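Local structure of BILBO1_N domain-containing protein (7A1I) at residues V32-L35 against L36-T40; N44-F47 against R48-I52; V62-D66 against V67-W71. The protein is probably a structural scaffold of the trypanosome flagellar pocket collar, this chain being its N-terminal ubiquitin-like domain, which probably binds partner proteins. All coordinates share one frame; numbering follows the deposited sequence.

All three contacts lie within the BILBO1 N-terminal domain and follow one another along the chain. Contacts 1 and 2 share helix 32-50: the first covers its opening turns, the second its closing turns and exit, with centres about 17 Å apart. The chain then continues into contact 3, the hairpin of strands 60-65 and 70-73 at one border of the mixed sheet. Contact 3 lies about 19 Å from contact 1 and about 29 Å from contact 2, centre to centre, and contacts 2 and 3 fall on opposite sides of the chain's centre. As in ubiquitin-like folds, a single helix packs on the sheet, while the hairpin at its border carries the surface that meets the chain of another protein.

Contact 1: residues V32-L35 against L36-T40; sequences VSRL and LNYST
V32 opens the helix by sending CG1 alongside L36, where it meets CD1 at 4.0 Å; the two side chains run side by side and point the same way. Its carbonyl also takes the first backbone bond, V32 O to L36 N at 2.9 Å. S33 contributes mainly backbone, its O accepting N37 N. R34 lies on the outer side. Chi1 of R34 (-164°) puts CG over one face of the Y38 ring, 4.1 Å from its centroid and displaced toward the rim, in a CH-pi contact, and the bends at chi2 and chi3 steer the rest of the chain. L35 matters through its carbonyl, which is gripped twice. S39 N comes to L35 O from one face of the carbonyl plane and S39 OG, at 2.8 Å, from the other. The S39 hydroxyl can return there because it is turned beside its own backbone N (chi1 -64°), so this buried polar group is satisfied within its own helix. L35 faces I8, V10 and V86 of the sheet and S39 packs on V10, F23 and L88, while L36 reaches L88 and Y38 touches F25; these turns thus rest on strands 6-14, 17-25 and 84-89.

Contact 2: residues N44-F47 against R48-I52; sequences NNYF and RLKGI
Backbone bonds R48 N to N44 O, L49 N to N45 O and K50 N to Y46 O carry the helix to its last turn, where G51 turns to positive phi (87°) and I52 N reaches back to F47 O at 2.8 Å. On one side of the helix, K50 bends at chi2 and chi3 and lays its methylenes on Y46. CG stands over one face of the ring, 4.0 Å from the centroid and toward the rim, in a CH-pi contact, while CE stays above the same face, near its rim, 3.8 Å from Y46 CE2. Chi1 of -176° swings the Y46 ring away from its own N, toward K50. Around the helix, R48 runs beside N44, with its CG only 3.1 Å from N44 O, and that same oxygen lies over one face of the guanidinium. N44 OD1 and R48 NH2 come to 3.3 Å, but the angle is poor for a hydrogen bond; OD1 is held by F56 N, and R48 NH1 by R54 O, with a weak second bond to I52 O. F47, the buried member, meets I52 at CD2 to CG2, 3.7 Å, and both pack on C14 of strand 6-14. With the companion bond from G51 N to R48 O, the turn is a Schellman motif, a classic helix C-terminal end, its hydrophobic F47-I52 pair closing over the sheet.

Contact 3: residues V62-D66 against V67-W71; sequences VVFND and VHCTW. With NA (sodium ion), chain F.
With CG of F64 turned away from its backbone N (chi1 -172°) and CG of W71 toward its own (chi1 -67°), the two rings, already on one face of the sheet, are brought together. They are a non-hydrogen-bonded antiparallel pair and stack edge-to-face: the F64 edge points at the indole face with planes 61° apart, CD2 standing 3.7 Å from CE2. F64 CB also lies over the six-membered ring, 3.8 Å from its centroid, in a CH-pi contact. V62 CG2 comes obliquely to W71 CE3 at 3.5 Å, and C69 SG meets the rim of the F64 ring at CZ, 3.8 Å, a sulfur-aromatic contact. At the turn, N65 N bonds T70 O at 2.8 Å, while N65 O takes weak bonds from C69 N and T70 N, a G1 beta bulge. V67 N donates to N65 OD1 at 3.2 Å from above the amide plane, closing an Asx turn; the ND2 end is held by D72. On the side away from strand 70-73, F64 O binds a sodium ion at 2.9 Å. The chemistry is therefore divided: polar backbone and amide groups fix the turn, whereas V62, F64 and W71 offer an apolar surface on which the chain of another protein packs.

Contact 1: residues V32-L35 against L36-T40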
loop_
_atom_site.group_PDB
_atom_site.type_symbol
_atom_site.label_atom_id
_atom_site.label_comp_id
_atom_site.label_asym_id
_atom_site.label_seq_id
_atom_site.Cartn_x
_atom_site.Cartn_y
_atom_site.Cartn_z
ATOM N N VAL A 32 10.801 0.276 6.016
ATOM C CA VAL A 32 9.449 -0.267 6.020
ATOM C C VAL A 32 8.571 0.498 6.998
ATOM O O VAL A 32 7.431 0.864 6.679
ATOM C CB VAL A 32 9.465 -1.767 6.348
ATOM C CG1 VAL A 32 8.038 -2.261 6.399
ATOM C CG2 VAL A 32 10.268 -2.531 5.307
ATOM N N SER A 33 9.087 0.781 8.193
ATOM C CA SER A 33 8.251 1.443 9.187
ATOM C C SER A 33 7.827 2.832 8.723
ATOM O O SER A 33 6.670 3.234 8.921
ATOM C CB SER A 33 8.977 1.525 10.517
ATOM O OG SER A 33 9.995 2.501 10.441
ATOM N N ARG A 34 8.742 3.565 8.080
ATOM C CA ARG A 34 8.395 4.873 7.534
ATOM C C ARG A 34 7.329 4.758 6.454
ATOM O O ARG A 34 6.374 5.544 6.423
ATOM C CB ARG A 34 9.642 5.548 6.965
ATOM C CG ARG A 34 9.455 7.046 6.721
ATOM C CD ARG A 34 9.476 7.827 8.036
ATOM N NE ARG A 34 10.790 7.762 8.674
ATOM C CZ ARG A 34 11.059 8.208 9.897
ATOM N NH1 ARG A 34 10.103 8.758 10.634
ATOM N NH2 ARG A 34 12.288 8.094 10.387
ATOM N N LEU A 35 7.496 3.804 5.538
ATOM C CA LEU A 35 6.505 3.578 4.494
ATOM C C LEU A 35 5.137 3.251 5.084
ATOM O O LEU A 35 4.095 3.700 4.570
ATOM C CB LEU A 35 6.987 2.453 3.577
ATOM C CG LEU A 35 5.955 2.021 2.537
ATOM C CD1 LEU A 35 5.787 3.121 1.473
ATOM C CD2 LEU A 35 6.409 0.717 1.924
ATOM N N LEU A 36 5.109 2.474 6.165
ATOM C CA LEU A 36 3.836 2.130 6.795
ATOM C C LEU A 36 3.189 3.336 7.472
ATOM O O LEU A 36 1.959 3.492 7.424
ATOM C CB LEU A 36 4.034 0.983 7.794
ATOM C CG LEU A 36 4.363 -0.374 7.151
ATOM C CD1 LEU A 36 4.597 -1.448 8.215
ATOM C CD2 LEU A 36 3.319 -0.829 6.126
ATOM N N ASN A 37 3.987 4.194 8.113
ATOM C CA ASN A 37 3.430 5.399 8.738
ATOM C C ASN A 37 2.891 6.375 7.688
ATOM O O ASN A 37 1.804 6.947 7.865
ATOM C CB ASN A 37 4.485 6.103 9.614
ATOM C CG ASN A 37 4.912 5.262 10.819
ATOM O OD1 ASN A 37 4.181 4.379 11.274
ATOM N ND2 ASN A 37 6.102 5.526 11.328
ATOM N N TYR A 38 3.644 6.595 6.599
ATOM C CA TYR A 38 3.154 7.432 5.499
ATOM C C TYR A 38 1.857 6.869 4.918
ATOM O O TYR A 38 0.901 7.618 4.659
ATOM C CB TYR A 38 4.208 7.542 4.393
ATOM C CG TYR A 38 5.390 8.449 4.685
ATOM C CD1 TYR A 38 6.465 8.513 3.809
ATOM C CD2 TYR A 38 5.437 9.228 5.833
ATOM C CE1 TYR A 38 7.552 9.338 4.061
ATOM C CE2 TYR A 38 6.519 10.055 6.096
ATOM C CZ TYR A 38 7.574 10.106 5.207
ATOM O OH TYR A 38 8.648 10.924 5.468
ATOM N N SER A 39 1.815 5.546 4.702
ATOM C CA SER A 39 0.634 4.901 4.156
ATOM C C SER A 39 -0.561 5.041 5.084
ATOM O O SER A 39 -1.689 5.249 4.630
ATOM C CB SER A 39 0.927 3.412 3.909
ATOM O OG SER A 39 1.934 3.241 2.929
ATOM N N THR A 40 -0.341 4.885 6.389
ATOM C CA THR A 40 -1.438 4.995 7.338
ATOM C C THR A 40 -2.006 6.410 7.355
ATOM O O THR A 40 -3.236 6.598 7.325
ATOM C CB THR A 40 -0.961 4.558 8.718
ATOM O OG1 THR A 40 -0.695 3.144 8.690
ATOM C CG2 THR A 40 -1.998 4.894 9.793
#

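Contact 2: residues N44-F47 against R48-I52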
loop_
_atom_site.group_PDB
_atom_site.type_symbol
_atom_site.label_atom_id
_atom_site.label_comp_id
_atom_site.label_asym_id
_atom_site.label_seq_id
_atom_site.Cartn_x
_atom_site.Cartn_y
_atom_site.Cartn_z
ATOM N N ASN A 44 -5.805 7.122 5.904
ATOM C CA ASN A 44 -6.790 7.739 6.780
ATOM C C ASN A 44 -7.351 9.017 6.158
ATOM O O ASN A 44 -8.564 9.249 6.194
ATOM C CB ASN A 44 -6.183 8.009 8.149
ATOM C CG ASN A 44 -6.353 6.843 9.094
ATOM O OD1 ASN A 44 -7.456 6.571 9.551
ATOM N ND2 ASN A 44 -5.248 6.146 9.403
ATOM N N ASN A 45 -6.491 9.842 5.547
ATOM C CA ASN A 45 -7.009 11.031 4.866
ATOM C C ASN A 45 -7.861 10.658 3.657
ATOM O O ASN A 45 -8.855 11.335 3.350
ATOM C CB ASN A 45 -5.864 11.944 4.438
ATOM C CG ASN A 45 -5.334 12.781 5.584
ATOM O OD1 ASN A 45 -6.070 13.105 6.515
ATOM N ND2 ASN A 45 -4.049 13.120 5.531
ATOM N N TYR A 46 -7.486 9.597 2.944
ATOM C CA TYR A 46 -8.308 9.154 1.823
ATOM C C TYR A 46 -9.696 8.724 2.292
ATOM O O TYR A 46 -10.711 9.219 1.784
ATOM C CB TYR A 46 -7.599 8.019 1.078
ATOM C CG TYR A 46 -8.349 7.562 -0.155
ATOM C CD1 TYR A 46 -9.159 6.423 -0.120
ATOM C CD2 TYR A 46 -8.259 8.264 -1.344
ATOM C CE1 TYR A 46 -9.870 6.015 -1.256
ATOM C CE2 TYR A 46 -8.958 7.855 -2.479
ATOM C CZ TYR A 46 -9.745 6.719 -2.427
ATOM O OH TYR A 46 -10.432 6.318 -3.551
ATOM N N PHE A 47 -9.755 7.877 3.323
ATOM C CA PHE A 47 -11.033 7.477 3.912
ATOM C C PHE A 47 -11.863 8.689 4.310
ATOM O O PHE A 47 -13.081 8.711 4.083
ATOM C CB PHE A 47 -10.822 6.587 5.146
ATOM C CG PHE A 47 -10.563 5.128 4.841
ATOM C CD1 PHE A 47 -10.144 4.717 3.585
ATOM C CD2 PHE A 47 -10.774 4.162 5.829
ATOM C CE1 PHE A 47 -9.914 3.360 3.319
ATOM C CE2 PHE A 47 -10.539 2.809 5.579
ATOM C CZ PHE A 47 -10.106 2.405 4.323
ATOM N N ARG A 48 -11.227 9.702 4.925
ATOM C CA ARG A 48 -11.978 10.905 5.302
ATOM C C ARG A 48 -12.503 11.626 4.074
ATOM O O ARG A 48 -13.613 12.168 4.090
ATOM C CB ARG A 48 -11.121 11.877 6.120
ATOM C CG ARG A 48 -10.514 11.307 7.381
ATOM C CD ARG A 48 -11.546 10.858 8.402
ATOM N NE ARG A 48 -10.900 9.959 9.352
ATOM C CZ ARG A 48 -11.042 8.636 9.349
ATOM N NH1 ARG A 48 -11.849 8.049 8.464
ATOM N NH2 ARG A 48 -10.385 7.905 10.247
ATOM N N LEU A 49 -11.711 11.651 3.001
ATOM C CA LEU A 49 -12.134 12.307 1.770
ATOM C C LEU A 49 -13.348 11.614 1.154
ATOM O O LEU A 49 -14.233 12.273 0.595
ATOM C CB LEU A 49 -10.971 12.329 0.784
ATOM C CG LEU A 49 -11.187 13.006 -0.568
ATOM C CD1 LEU A 49 -11.333 14.516 -0.396
ATOM C CD2 LEU A 49 -10.023 12.676 -1.493
ATOM N N LYS A 50 -13.409 10.290 1.247
ATOM C CA LYS A 50 -14.497 9.505 0.670
ATOM C C LYS A 50 -15.715 9.412 1.580
ATOM O O LYS A 50 -16.734 8.849 1.169
ATOM C CB LYS A 50 -13.988 8.096 0.330
ATOM C CG LYS A 50 -12.919 8.086 -0.747
ATOM C CD LYS A 50 -13.447 8.800 -1.995
ATOM C CE LYS A 50 -12.349 9.597 -2.700
ATOM N NZ LYS A 50 -12.837 10.229 -3.962
ATOM N N GLY A 51 -15.652 9.988 2.779
ATOM C CA GLY A 51 -16.754 9.960 3.718
ATOM C C GLY A 51 -16.794 8.743 4.610
ATOM O O GLY A 51 -17.814 8.503 5.264
ATOM N N ILE A 52 -15.722 7.985 4.677
ATOM C CA ILE A 52 -15.661 6.803 5.525
ATOM C C ILE A 52 -15.254 7.244 6.921
ATOM O O ILE A 52 -14.273 7.977 7.090
ATOM C CB ILE A 52 -14.679 5.776 4.949
ATOM C CG1 ILE A 52 -15.229 5.242 3.637
ATOM C CG2 ILE A 52 -14.446 4.633 5.931
ATOM C CD1 ILE A 52 -14.267 5.371 2.493
#

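Contact 3: residues V62-D66 against V67-W71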
loop_
_atom_site.group_PDB
_atom_site.type_symbol
_atom_site.label_atom_id
_atom_site.label_comp_id
_atom_site.label_asym_id
_atom_site.label_seq_id
_atom_site.Cartn_x
_atom_site.Cartn_y
_atom_site.Cartn_z
ATOM N N VAL A 62 2.248 -7.068 2.611
ATOM C CA VAL A 62 2.950 -7.927 1.658
ATOM C C VAL A 62 3.520 -7.079 0.529
ATOM O O VAL A 62 3.078 -5.962 0.267
ATOM C CB VAL A 62 2.054 -9.051 1.073
ATOM C CG1 VAL A 62 1.742 -10.092 2.130
ATOM C CG2 VAL A 62 0.775 -8.465 0.445
ATOM N N VAL A 63 4.528 -7.623 -0.146
ATOM C CA VAL A 63 5.156 -6.939 -1.268
ATOM C C VAL A 63 5.269 -7.926 -2.417
ATOM O O VAL A 63 5.567 -9.109 -2.208
ATOM C CB VAL A 63 6.524 -6.322 -0.898
ATOM C CG1 VAL A 63 7.514 -7.390 -0.355
ATOM C CG2 VAL A 63 7.126 -5.581 -2.093
ATOM N N PHE A 64 4.984 -7.456 -3.628
ATOM C CA PHE A 64 4.992 -8.348 -4.779
ATOM C C PHE A 64 6.420 -8.583 -5.259
ATOM O O PHE A 64 7.172 -7.633 -5.485
ATOM C CB PHE A 64 4.133 -7.797 -5.917
ATOM C CG PHE A 64 3.950 -8.774 -7.050
ATOM C CD1 PHE A 64 4.554 -8.561 -8.279
ATOM C CD2 PHE A 64 3.174 -9.910 -6.873
ATOM C CE1 PHE A 64 4.377 -9.464 -9.322
ATOM C CE2 PHE A 64 3.002 -10.825 -7.902
ATOM C CZ PHE A 64 3.599 -10.598 -9.130
ATOM N N ASN A 65 6.771 -9.850 -5.446
ATOM C CA ASN A 65 8.097 -10.268 -5.874
ATOM C C ASN A 65 8.015 -10.566 -7.364
ATOM O O ASN A 65 7.272 -11.458 -7.785
ATOM C CB ASN A 65 8.553 -11.497 -5.080
ATOM C CG ASN A 65 10.042 -11.804 -5.241
ATOM O OD1 ASN A 65 10.702 -11.319 -6.156
ATOM N ND2 ASN A 65 10.576 -12.600 -4.326
ATOM N N ASP A 66 8.782 -9.815 -8.152
ATOM C CA ASP A 66 8.768 -9.985 -9.598
ATOM C C ASP A 66 9.377 -11.320 -10.022
ATOM O O ASP A 66 8.887 -11.955 -10.964
ATOM C CB ASP A 66 9.539 -8.835 -10.250
ATOM C CG ASP A 66 8.988 -7.461 -9.882
ATOM O OD1 ASP A 66 7.781 -7.350 -9.564
ATOM O OD2 ASP A 66 9.781 -6.490 -9.888
ATOM N N VAL A 67 10.441 -11.768 -9.343
ATOM C CA VAL A 67 11.172 -12.951 -9.807
ATOM C C VAL A 67 10.333 -14.217 -9.653
ATOM O O VAL A 67 10.403 -15.122 -10.493
ATOM C CB VAL A 67 12.539 -13.089 -9.108
ATOM C CG1 VAL A 67 13.403 -11.855 -9.340
ATOM C CG2 VAL A 67 12.390 -13.393 -7.629
ATOM N N HIS A 68 9.558 -14.326 -8.573
ATOM C CA HIS A 68 8.755 -15.516 -8.328
ATOM C C HIS A 68 7.275 -15.327 -8.602
ATOM O O HIS A 68 6.523 -16.306 -8.523
ATOM C CB HIS A 68 8.936 -15.985 -6.887
ATOM C CG HIS A 68 10.358 -16.268 -6.528
ATOM N ND1 HIS A 68 11.040 -15.548 -5.573
ATOM C CD2 HIS A 68 11.224 -17.202 -6.987
ATOM C CE1 HIS A 68 12.269 -16.023 -5.462
ATOM N NE2 HIS A 68 12.407 -17.026 -6.310
ATOM N N CYS A 69 6.844 -14.106 -8.910
ATOM C CA CYS A 69 5.438 -13.810 -9.158
ATOM C C CYS A 69 4.567 -14.209 -7.966
ATOM O O CYS A 69 3.511 -14.825 -8.122
ATOM C CB CYS A 69 4.958 -14.485 -10.446
ATOM S SG CYS A 69 3.476 -13.761 -11.156
ATOM N N THR A 70 5.015 -13.847 -6.764
ATOM C CA THR A 70 4.277 -14.152 -5.544
ATOM C C THR A 70 4.271 -12.930 -4.634
ATOM O O THR A 70 5.075 -12.010 -4.785
ATOM C CB THR A 70 4.888 -15.323 -4.765
ATOM O OG1 THR A 70 6.252 -15.017 -4.446
ATOM C CG2 THR A 70 4.826 -16.619 -5.573
ATOM N N TRP A 71 3.369 -12.942 -3.664
ATOM C CA TRP A 71 3.323 -11.921 -2.628
ATOM C C TRP A 71 4.093 -12.425 -1.413
ATOM O O TRP A 71 3.766 -13.482 -0.866
ATOM C CB TRP A 71 1.887 -11.574 -2.249
ATOM C CG TRP A 71 1.107 -10.895 -3.337
ATOM C CD1 TRP A 71 0.313 -11.496 -4.289
ATOM C CD2 TRP A 71 1.056 -9.490 -3.600
ATOM N NE1 TRP A 71 -0.239 -10.543 -5.105
ATOM C CE2 TRP A 71 0.199 -9.305 -4.709
ATOM C CE3 TRP A 71 1.641 -8.367 -2.996
ATOM C CZ2 TRP A 71 -0.082 -8.041 -5.238
ATOM C CZ3 TRP A 71 1.369 -7.112 -3.522
ATOM C CH2 TRP A 71 0.502 -6.956 -4.632
HETATM NA NA NA F . 9.850 -6.468 -5.493
#